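Local structure of RNA 2'-o-ribose methyltransferase (Thermus thermophilus, 1IPA) at residues D138-E143 with L252-A257. The protein probably transfers methyl groups to the 2'-O of ribose in RNA, as a SPOUT-superfamily methyltransferase of the TrmH family with a deep trefoil knot. Residues are numbered along the deposited sequence; the frame is centred on the assembly and turned at random.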
ATOM      1  N   ASP A 138      -4.611   5.769  -3.762  1.00 22.97           N
ATOM      2  CA  ASP A 138      -3.780   6.484  -4.724  1.00 25.20           C
ATOM      3  C   ASP A 138      -4.592   6.872  -5.961  1.00 23.96           C
ATOM      4  O   ASP A 138      -4.500   7.998  -6.453  1.00 22.50           O
ATOM      5  CB  ASP A 138      -2.597   5.611  -5.149  1.00 25.86           C
ATOM      6  CG  ASP A 138      -1.893   6.147  -6.384  1.00 29.23           C
ATOM      7  OD1 ASP A 138      -1.001   7.012  -6.247  1.00 30.45           O
ATOM      8  OD2 ASP A 138      -2.246   5.709  -7.501  1.00 27.95           O
ATOM      9  N   ALA A 139      -5.384   5.927  -6.456  1.00 23.55           N
ATOM     10  CA  ALA A 139      -6.201   6.152  -7.638  1.00 24.43           C
ATOM     11  C   ALA A 139      -7.212   7.274  -7.419  1.00 25.84           C
ATOM     12  O   ALA A 139      -7.437   8.102  -8.303  1.00 24.99           O
ATOM     13  CB  ALA A 139      -6.917   4.868  -8.021  1.00 23.67           C
ATOM     14  N   ALA A 140      -7.815   7.294  -6.234  1.00 25.57           N
ATOM     15  CA  ALA A 140      -8.813   8.302  -5.898  1.00 25.64           C
ATOM     16  C   ALA A 140      -8.178   9.662  -5.645  1.00 25.89           C
ATOM     17  O   ALA A 140      -8.852  10.686  -5.706  1.00 24.35           O
ATOM     18  CB  ALA A 140      -9.607   7.858  -4.674  1.00 23.65           C
ATOM     19  N   GLY A 141      -6.885   9.667  -5.350  1.00 26.33           N
ATOM     20  CA  GLY A 141      -6.194  10.921  -5.108  1.00 28.17           C
ATOM     21  C   GLY A 141      -6.019  11.309  -3.651  1.00 28.56           C
ATOM     22  O   GLY A 141      -5.759  12.465  -3.347  1.00 28.12           O
ATOM     23  N   ALA A 142      -6.167  10.353  -2.744  1.00 28.06           N
ATOM     24  CA  ALA A 142      -6.001  10.656  -1.336  1.00 28.60           C
ATOM     25  C   ALA A 142      -4.637  11.296  -1.106  1.00 29.67           C
ATOM     26  O   ALA A 142      -3.669  11.004  -1.813  1.00 31.01           O
ATOM     27  CB  ALA A 142      -6.121   9.397  -0.521  1.00 27.96           C
ATOM     28  N   GLU A 143      -4.568  12.168  -0.111  1.00 27.97           N
ATOM     29  CA  GLU A 143      -3.323  12.838   0.231  1.00 27.56           C
ATOM     30  C   GLU A 143      -2.512  11.964   1.185  1.00 27.27           C
ATOM     31  O   GLU A 143      -1.285  12.038   1.233  1.00 28.19           O
ATOM     32  CB  GLU A 143      -3.626  14.184   0.893  1.00 28.72           C
ATOM     33  CG  GLU A 143      -2.417  15.082   1.049  1.00 30.07           C
ATOM     34  CD  GLU A 143      -2.764  16.404   1.685  1.00 31.69           C
ATOM     35  OE1 GLU A 143      -3.490  17.194   1.054  1.00 34.31           O
ATOM     36  OE2 GLU A 143      -2.321  16.655   2.821  1.00 34.43           O
ATOM     37  N   LEU A 252     -14.742   3.188  -3.018  1.00 19.37           N
ATOM     38  CA  LEU A 252     -16.081   3.754  -3.087  1.00 19.73           C
ATOM     39  C   LEU A 252     -16.160   5.106  -2.380  1.00 18.34           C
ATOM     40  O   LEU A 252     -16.537   6.103  -2.978  1.00 19.58           O
ATOM     41  CB  LEU A 252     -17.092   2.781  -2.466  1.00 18.13           C
ATOM     42  CG  LEU A 252     -17.304   1.499  -3.278  1.00 20.23           C
ATOM     43  CD1 LEU A 252     -18.146   0.494  -2.494  1.00 20.33           C
ATOM     44  CD2 LEU A 252     -17.980   1.858  -4.596  1.00 17.25           C
ATOM     45  N   LEU A 253     -15.796   5.129  -1.106  1.00 17.82           N
ATOM     46  CA  LEU A 253     -15.823   6.350  -0.313  1.00 19.03           C
ATOM     47  C   LEU A 253     -14.926   7.438  -0.896  1.00 19.78           C
ATOM     48  O   LEU A 253     -15.327   8.588  -0.997  1.00 21.72           O
ATOM     49  CB  LEU A 253     -15.377   6.041   1.117  1.00 18.92           C
ATOM     50  CG  LEU A 253     -16.204   4.957   1.807  1.00 16.68           C
ATOM     51  CD1 LEU A 253     -15.418   4.375   2.957  1.00 15.83           C
ATOM     52  CD2 LEU A 253     -17.535   5.538   2.268  1.00 14.35           C
ATOM     53  N   LEU A 254     -13.714   7.066  -1.293  1.00 21.41           N
ATOM     54  CA  LEU A 254     -12.775   8.033  -1.841  1.00 20.88           C
ATOM     55  C   LEU A 254     -13.166   8.560  -3.225  1.00 22.05           C
ATOM     56  O   LEU A 254     -12.934   9.741  -3.526  1.00 22.11           O
ATOM     57  CB  LEU A 254     -11.360   7.444  -1.844  1.00 18.50           C
ATOM     58  CG  LEU A 254     -10.868   7.071  -0.435  1.00 18.37           C
ATOM     59  CD1 LEU A 254      -9.442   6.559  -0.494  1.00 18.02           C
ATOM     60  CD2 LEU A 254     -10.955   8.285   0.480  1.00 17.24           C
ATOM     61  N   TYR A 255     -13.759   7.711  -4.066  1.00 21.34           N
ATOM     62  CA  TYR A 255     -14.190   8.175  -5.379  1.00 21.28           C
ATOM     63  C   TYR A 255     -15.401   9.084  -5.267  1.00 20.38           C
ATOM     64  O   TYR A 255     -15.593   9.955  -6.095  1.00 21.81           O
ATOM     65  CB  TYR A 255     -14.495   7.008  -6.324  1.00 20.65           C
ATOM     66  CG  TYR A 255     -13.288   6.646  -7.155  1.00 19.37           C
ATOM     67  CD1 TYR A 255     -12.286   5.815  -6.642  1.00 19.21           C
ATOM     68  CD2 TYR A 255     -13.101   7.205  -8.418  1.00 17.69           C
ATOM     69  CE1 TYR A 255     -11.127   5.556  -7.365  1.00 17.05           C
ATOM     70  CE2 TYR A 255     -11.946   6.949  -9.148  1.00 17.94           C
ATOM     71  CZ  TYR A 255     -10.966   6.128  -8.615  1.00 17.76           C
ATOM     72  OH  TYR A 255      -9.822   5.877  -9.332  1.00 18.75           O
ATOM     73  N   GLU A 256     -16.216   8.877  -4.240  1.00 23.16           N
ATOM     74  CA  GLU A 256     -17.385   9.719  -4.014  1.00 22.18           C
ATOM     75  C   GLU A 256     -16.898  11.094  -3.558  1.00 22.23           C
ATOM     76  O   GLU A 256     -17.550  12.109  -3.801  1.00 22.67           O
ATOM     77  CB  GLU A 256     -18.296   9.111  -2.937  1.00 20.58           C
ATOM     78  CG  GLU A 256     -19.313  10.114  -2.332  1.00 24.36           C
ATOM     79  CD  GLU A 256     -20.301  10.701  -3.356  1.00 26.77           C
ATOM     80  OE1 GLU A 256     -21.031  11.653  -2.994  1.00 28.57           O
ATOM     81  OE2 GLU A 256     -20.359  10.216  -4.508  1.00 24.15           O
ATOM     82  N   ALA A 257     -15.756  11.119  -2.878  1.00 23.41           N
ATOM     83  CA  ALA A 257     -15.181  12.381  -2.416  1.00 25.93           C
ATOM     84  C   ALA A 257     -14.683  13.116  -3.653  1.00 27.48           C
ATOM     85  O   ALA A 257     -14.875  14.315  -3.794  1.00 29.54           O
ATOM     86  CB  ALA A 257     -14.036  12.120  -1.465  1.00 24.38           C
TER
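Ala140 meets helix 246-261 at the notch between Leu254 and Tyr255, where the last turn of helix 127-140 packs beside that helix on the parallel sheet of the SPOUT methyltransferase fold. Its methyl group is the bump: CB comes to 3.4 Å from Leu254 CB, a tight approach, and lies 3.9 Å from CE1 of Tyr255, approaching that ring obliquely. With so small a side chain at the centre, the backbones draw close, and the CA atoms of Ala140 and Tyr255 are 5.4 Å apart.

Leu254 forms the inner wall of the notch. With chi1 at -60° its CG swings away from its own carbonyl carbon, which sends the branch toward the sheet, where it touches Leu117 and Leu119 of strand 117-122, Ile212 of strand 210-214, and Ala137 one turn back on the facing helix. Its CD1 also reaches the methyl of Ala142, a looser touch at 4.4 Å.

That second methyl is brought in by a Schellman motif, which ends helix 127-140: Gly141 takes positive phi (98°), Ala142 N bonds back to Ala137 O, and the chain then turns into strand 144-148. Ala142 CB thus comes near Leu254 CD1 from just past the helix end.

Tyr255 closes the notch on the exposed side. Its CB does not aim at the facing helix, but the ring leans across beside the Ala139-Ala140 backbone, with CZ 4.1 Å from Ala140 CA. At the ring's far end the phenol OH sits 3.3 Å from the CB of Ala139.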